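Local coordinates for putative solute-binding component of ABC transporter (PDB 4YS6), which probably serves as the sugar-capturing, solute-binding component of an ABC transporter, here holding beta-D-glucopyranose between its lobes, at residues C93-I98 / S119-D124; V39-P44 / V69-A74. One frame throughout, in Å; residues are numbered along the deposited sequence. Where two conformers were deposited one is given.

Contact 1: residues C93-I98 / S119-D124; sequences CKLLVI and SVIAYD. With BGC (beta-D-glucopyranose), chain D.
Val97 meets Tyr123 obliquely, its CG1 methyl 3.8 Å from Tyr123 CD2. Because Val97 CG1 stands anti to the backbone N (chi1 177°), this branch leans toward Tyr123, while the other branch, CG2, comes 4.4 Å from Ile121 CB. On the same face, Leu95 and Ile121 pass at a slant and touch through their ends, Leu95 CD2 to Ile121 CD1 at 4.0 Å. On the opposite face Val120 splits its methyls, CG1 lying 4.3 Å from Ile98 CD1 and CG2 4.4 Å from Leu96 CD1.

This alternation is that of two neighbouring parallel strands, 95-98 and 119-123, the outer members of a beta-alpha-beta unit whose crossover runs through helix 107-115. Their short axes diverge by 14°. Four nearly straight N-H...O bonds make the ladder: Leu96 N and Ile98 N give to Ser119 O and Ile121 O, and Ile121 N and Tyr123 N give to Leu96 O and Ile98 O. The last differs in geometry, since Tyr123 N sits above the carbonyl plane of Ile98, 48° out of it, at 2.8 Å from the oxygen. Toward the N-terminal end a water continues the link, donating to Lys94 O at 2.6 Å and accepting from Ser119 N.

Helix 50-64 packs over the Val97 and Tyr123 side through Met58, and its Asp54 binds the Tyr123 hydroxyl; helix 78-90 lies against Leu96 and Ile98. Just past the strand, Asp124 turns its carboxylate into the glucose pocket, where OD2 accepts from BGC O2 at 2.8 Å. Its other oxygen, OD1, forms a salt bridge with Arg50, which also bonds to the sugar.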
loop_
_atom_site.group_PDB
_atom_site.type_symbol
_atom_site.label_atom_id
_atom_site.label_comp_id
_atom_site.label_asym_id
_atom_site.label_seq_id
_atom_site.Cartn_x
_atom_site.Cartn_y
_atom_site.Cartn_z
ATOM N N CYS A 93 -12.125 -23.283 -8.881
ATOM C CA CYS A 93 -12.240 -21.846 -9.117
ATOM C C CYS A 93 -12.021 -21.583 -10.600
ATOM O O CYS A 93 -11.132 -22.169 -11.218
ATOM C CB CYS A 93 -11.234 -21.060 -8.282
ATOM S SG CYS A 93 -11.672 -20.906 -6.511
ATOM N N LYS A 94 -12.853 -20.714 -11.166
ATOM C CA LYS A 94 -12.836 -20.426 -12.595
ATOM C C LYS A 94 -12.057 -19.150 -12.925
ATOM O O LYS A 94 -11.758 -18.892 -14.079
ATOM C CB LYS A 94 -14.272 -20.296 -13.121
ATOM C CG LYS A 94 -15.111 -21.552 -12.958
ATOM C CD LYS A 94 -14.676 -22.627 -13.936
ATOM C CE LYS A 94 -15.472 -23.910 -13.759
ATOM N NZ LYS A 94 -15.126 -24.604 -12.481
ATOM N N LEU A 95 -11.731 -18.377 -11.894
ATOM C CA LEU A 95 -11.038 -17.100 -12.007
ATOM C C LEU A 95 -10.376 -16.853 -10.655
ATOM O O LEU A 95 -10.957 -17.180 -9.598
ATOM C CB LEU A 95 -12.006 -15.957 -12.366
ATOM C CG LEU A 95 -11.455 -14.559 -12.644
ATOM C CD1 LEU A 95 -12.377 -13.807 -13.619
ATOM C CD2 LEU A 95 -11.264 -13.723 -11.363
ATOM N N LEU A 96 -9.170 -16.282 -10.682
ATOM C CA LEU A 96 -8.435 -15.967 -9.457
ATOM C C LEU A 96 -8.200 -14.476 -9.328
ATOM O O LEU A 96 -7.702 -13.836 -10.255
ATOM C CB LEU A 96 -7.097 -16.686 -9.432
ATOM C CG LEU A 96 -7.183 -18.211 -9.512
ATOM C CD1 LEU A 96 -5.812 -18.801 -9.864
ATOM C CD2 LEU A 96 -7.683 -18.756 -8.187
ATOM N N VAL A 97 -8.565 -13.945 -8.170
ATOM C CA VAL A 97 -8.243 -12.585 -7.791
ATOM C C VAL A 97 -7.180 -12.673 -6.717
ATOM O O VAL A 97 -7.457 -13.200 -5.629
ATOM C CB VAL A 97 -9.464 -11.845 -7.267
ATOM C CG1 VAL A 97 -9.071 -10.450 -6.807
ATOM C CG2 VAL A 97 -10.546 -11.786 -8.343
ATOM N N ILE A 98 -5.967 -12.178 -7.000
ATOM C CA ILE A 98 -4.834 -12.425 -6.113
ATOM C C ILE A 98 -4.131 -11.169 -5.699
ATOM O O ILE A 98 -3.643 -10.418 -6.537
ATOM C CB ILE A 98 -3.783 -13.370 -6.768
ATOM C CG1 ILE A 98 -4.419 -14.715 -7.090
ATOM C CG2 ILE A 98 -2.575 -13.551 -5.863
ATOM C CD1 ILE A 98 -3.585 -15.562 -7.935
ATOM N N SER A 119 -8.485 -17.195 -15.748
ATOM C CA SER A 119 -7.990 -15.816 -15.747
ATOM C C SER A 119 -7.505 -15.381 -14.380
ATOM O O SER A 119 -8.031 -15.831 -13.364
ATOM C CB SER A 119 -9.077 -14.869 -16.229
ATOM O OG SER A 119 -9.383 -15.157 -17.582
ATOM N N VAL A 120 -6.503 -14.498 -14.373
ATOM C CA VAL A 120 -5.897 -13.987 -13.150
ATOM C C VAL A 120 -5.950 -12.475 -13.109
ATOM O O VAL A 120 -5.437 -11.789 -13.998
ATOM C CB VAL A 120 -4.425 -14.446 -13.024
ATOM C CG1 VAL A 120 -3.742 -13.772 -11.853
ATOM C CG2 VAL A 120 -4.373 -15.965 -12.897
ATOM N N ILE A 121 -6.561 -11.959 -12.054
ATOM C CA ILE A 121 -6.569 -10.520 -11.815
ATOM C C ILE A 121 -5.621 -10.258 -10.658
ATOM O O ILE A 121 -5.775 -10.817 -9.571
ATOM C CB ILE A 121 -7.998 -9.992 -11.499
ATOM C CG1 ILE A 121 -8.939 -10.240 -12.681
ATOM C CG2 ILE A 121 -7.959 -8.523 -11.181
ATOM C CD1 ILE A 121 -10.378 -9.935 -12.394
ATOM N N ALA A 122 -4.614 -9.432 -10.907
ATOM C CA ALA A 122 -3.724 -8.957 -9.840
ATOM C C ALA A 122 -4.458 -7.871 -9.089
ATOM O O ALA A 122 -4.867 -6.870 -9.685
ATOM C CB ALA A 122 -2.453 -8.421 -10.397
ATOM N N TYR A 123 -4.628 -8.075 -7.787
ATOM C CA TYR A 123 -5.374 -7.185 -6.929
ATOM C C TYR A 123 -4.409 -6.328 -6.126
ATOM O O TYR A 123 -3.669 -6.855 -5.298
ATOM C CB TYR A 123 -6.271 -7.985 -5.960
ATOM C CG TYR A 123 -7.193 -7.125 -5.131
ATOM C CD1 TYR A 123 -6.747 -6.496 -3.982
ATOM C CD2 TYR A 123 -8.509 -6.950 -5.506
ATOM C CE1 TYR A 123 -7.596 -5.683 -3.235
ATOM C CE2 TYR A 123 -9.363 -6.155 -4.786
ATOM C CZ TYR A 123 -8.918 -5.525 -3.658
ATOM O OH TYR A 123 -9.794 -4.742 -2.948
ATOM N N ASP A 124 -4.449 -5.021 -6.396
ATOM C CA ASP A 124 -3.696 -3.959 -5.728
ATOM C C ASP A 124 -2.194 -3.983 -5.976
ATOM O O ASP A 124 -1.619 -2.927 -6.305
ATOM C CB ASP A 124 -3.936 -3.943 -4.232
ATOM C CG ASP A 124 -3.446 -2.656 -3.616
ATOM O OD1 ASP A 124 -4.201 -1.645 -3.618
ATOM O OD2 ASP A 124 -2.266 -2.619 -3.223
HETATM C C2 BGC D . -0.760 -1.459 -0.446
HETATM C C3 BGC D . -0.848 -0.511 0.706
HETATM C C4 BGC D . -0.650 -1.175 2.003
HETATM C C5 BGC D . 0.598 -2.003 2.040
HETATM C C6 BGC D . 0.727 -2.869 3.275
HETATM C C1 BGC D . 0.617 -2.153 -0.433
HETATM O O1 BGC D . 0.754 -3.006 -1.390
HETATM O O2 BGC D . -0.913 -0.752 -1.671
HETATM O O3 BGC D . -2.181 0.120 0.628
HETATM O O4 BGC D . -0.509 -0.211 3.076
HETATM O O5 BGC D . 0.577 -2.888 0.880
HETATM O O6 BGC D . -0.477 -3.561 3.566
HETATM O O HOH W 1 -11.380 -17.133 -15.896
#

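Contact 2: residues V39-P44 / V69-A74; sequences VGVAMP and VDLQYA
A beta-alpha-beta unit at the edge of the seven-stranded sheet brings strands 38-43 and 68-73 side by side, parallel, with helix 50-64 in the connection. The sections 39-43 and 69-73 run 13° apart, and four backbone bonds fix their register: Asp70 N to Val39 O, Val41 N to Asp70 O, Gln72 N to Val41 O and Met43 N to Gln72 O. Beyond them Ala74 N makes only weak bonds, to Met43 O and Pro44 O, as the pairing gives out.

On one face, selenomethionine Met43 and Tyr73 lie alongside each other and point the same way. Met43 CB comes 3.4 Å from Tyr73 CE2, and Met43 CG sits over a face of the ring. CG is placed anti to the carbonyl carbon (chi1 -62°), and from there it also reaches Leu71 CD1 at 3.9 Å. The same Leu71 methyl meets Val41 CG1 at 3.7 Å, whereas Val41 CG2 turns to Val69 CG1 at 4.0 Å. On the other face, in one of two Gln72 conformers, NE2 reaches Asp70 OD1 at 3.2 Å, a bent bond that remains doubtful.

Helix 50-64 covers the valine face through Leu62, and its Trp51 carbonyl receives the Tyr73 hydroxyl; helix 78-90 flanks Asp70 and Gln72, while strand 95-98 borders strand 38-43 away from 68-73.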
loop_
_atom_site.group_PDB
_atom_site.type_symbol
_atom_site.label_atom_id
_atom_site.label_comp_id
_atom_site.label_asym_id
_atom_site.label_seq_id
_atom_site.Cartn_x
_atom_site.Cartn_y
_atom_site.Cartn_z
ATOM N N VAL A 39 -15.212 -18.150 -7.719
ATOM C CA VAL A 39 -14.097 -17.220 -7.839
ATOM C C VAL A 39 -13.225 -17.337 -6.611
ATOM O O VAL A 39 -13.729 -17.303 -5.481
ATOM C CB VAL A 39 -14.604 -15.778 -7.984
ATOM C CG1 VAL A 39 -13.450 -14.775 -8.027
ATOM C CG2 VAL A 39 -15.445 -15.680 -9.218
ATOM N N GLY A 40 -11.913 -17.469 -6.820
ATOM C CA GLY A 40 -10.992 -17.544 -5.711
ATOM C C GLY A 40 -10.440 -16.162 -5.422
ATOM O O GLY A 40 -10.129 -15.402 -6.343
ATOM N N VAL A 41 -10.318 -15.839 -4.142
ATOM C CA VAL A 41 -9.800 -14.549 -3.729
ATOM C C VAL A 41 -8.731 -14.784 -2.695
ATOM O O VAL A 41 -9.016 -15.319 -1.614
ATOM C CB VAL A 41 -10.904 -13.635 -3.141
ATOM C CG1 VAL A 41 -10.332 -12.252 -2.790
ATOM C CG2 VAL A 41 -12.083 -13.499 -4.124
ATOM N N ALA A 42 -7.495 -14.431 -3.052
ATOM C CA ALA A 42 -6.349 -14.696 -2.205
ATOM C C ALA A 42 -5.787 -13.387 -1.649
ATOM O O ALA A 42 -5.297 -12.547 -2.407
ATOM C CB ALA A 42 -5.274 -15.443 -2.979
HETATM N N MSE A 43 -5.846 -13.231 -0.330
HETATM C CA MSE A 43 -5.375 -12.011 0.338
HETATM C C MSE A 43 -4.108 -12.319 1.148
HETATM O O MSE A 43 -3.904 -13.464 1.559
HETATM C CB MSE A 43 -6.470 -11.442 1.259
HETATM C CG MSE A 43 -7.747 -11.009 0.539
HETATM SE SE MSE A 43 -7.405 -9.316 -0.338
HETATM C CE MSE A 43 -8.063 -9.729 -2.115
ATOM N N PRO A 44 -3.243 -11.318 1.354
ATOM C CA PRO A 44 -1.935 -11.633 1.952
ATOM C C PRO A 44 -1.947 -11.934 3.441
ATOM O O PRO A 44 -1.308 -12.901 3.852
ATOM C CB PRO A 44 -1.101 -10.368 1.684
ATOM C CG PRO A 44 -2.108 -9.279 1.459
ATOM C CD PRO A 44 -3.288 -9.948 0.824
ATOM N N VAL A 69 -17.682 -17.818 -3.716
ATOM C CA VAL A 69 -16.384 -17.241 -3.362
ATOM C C VAL A 69 -15.569 -18.135 -2.450
ATOM O O VAL A 69 -16.077 -18.647 -1.464
ATOM C CB VAL A 69 -16.553 -15.886 -2.661
ATOM C CG1 VAL A 69 -15.208 -15.288 -2.319
ATOM C CG2 VAL A 69 -17.329 -14.933 -3.544
ATOM N N ASP A 70 -14.294 -18.297 -2.790
ATOM C CA ASP A 70 -13.324 -18.977 -1.935
ATOM C C ASP A 70 -12.284 -17.947 -1.517
ATOM O O ASP A 70 -11.340 -17.669 -2.262
ATOM C CB ASP A 70 -12.681 -20.142 -2.676
ATOM C CG ASP A 70 -11.697 -20.935 -1.808
ATOM O OD1 ASP A 70 -11.555 -20.641 -0.603
ATOM O OD2 ASP A 70 -11.079 -21.875 -2.342
ATOM N N LEU A 71 -12.508 -17.347 -0.350
ATOM C CA LEU A 71 -11.638 -16.295 0.187
ATOM C C LEU A 71 -10.663 -16.861 1.215
ATOM O O LEU A 71 -11.075 -17.498 2.182
ATOM C CB LEU A 71 -12.479 -15.196 0.820
ATOM C CG LEU A 71 -11.744 -14.135 1.631
ATOM C CD1 LEU A 71 -10.844 -13.308 0.722
ATOM C CD2 LEU A 71 -12.734 -13.250 2.358
ATOM N N GLN A 72 -9.368 -16.647 1.012
ATOM C CA GLN A 72 -8.372 -17.132 1.958
ATOM C C GLN A 72 -7.303 -16.087 2.195
ATOM O O GLN A 72 -6.959 -15.307 1.290
ATOM C CB GLN A 72 -7.737 -18.433 1.468
ATOM C CG GLN A 72 -8.739 -19.569 1.342
ATOM C CD GLN A 72 -8.083 -20.886 1.002
ATOM O OE1 GLN A 72 -7.225 -21.361 1.737
ATOM N NE2 GLN A 72 -8.481 -21.482 -0.121
ATOM N N TYR A 73 -6.819 -16.069 3.436
ATOM C CA TYR A 73 -5.743 -15.184 3.884
ATOM C C TYR A 73 -4.517 -16.012 4.235
ATOM O O TYR A 73 -4.643 -17.064 4.865
ATOM C CB TYR A 73 -6.142 -14.377 5.117
ATOM C CG TYR A 73 -7.183 -13.325 4.853
ATOM C CD1 TYR A 73 -8.523 -13.659 4.791
ATOM C CD2 TYR A 73 -6.819 -12.010 4.664
ATOM C CE1 TYR A 73 -9.488 -12.695 4.550
ATOM C CE2 TYR A 73 -7.770 -11.032 4.423
ATOM C CZ TYR A 73 -9.095 -11.381 4.355
ATOM O OH TYR A 73 -10.060 -10.434 4.116
ATOM N N ALA A 74 -3.332 -15.501 3.905
ATOM C CA ALA A 74 -2.115 -16.311 3.980
ATOM C C ALA A 74 -1.113 -15.986 5.108
ATOM O O ALA A 74 -0.017 -16.526 5.123
ATOM C CB ALA A 74 -1.402 -16.232 2.652
#

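In the fold
Contact 2 comes first along the chain, complete by Ala74, and contact 1 follows from Cys93; their centres lie about 9 Å apart. Both belong to one sheet, in the order 68-73, 38-43, 95-98, 119-123, so the two beta-alpha-beta units join directly: Val97 N lies 2.8 Å from Gly40 O, and Val97 O lies 2.9 Å from Ala42 N, both probable hydrogen bonds. Helix 78-90 connects the units in sequence and touches side chains of both; helix 50-64, the crossover of the first unit, touches both contacts on the other face. The C-terminal ends of the four parallel strands point toward the glucose, where Asp124 bonds to it, in keeping with the periplasmic-binding-protein fold, whose strand ends line the interlobe cleft.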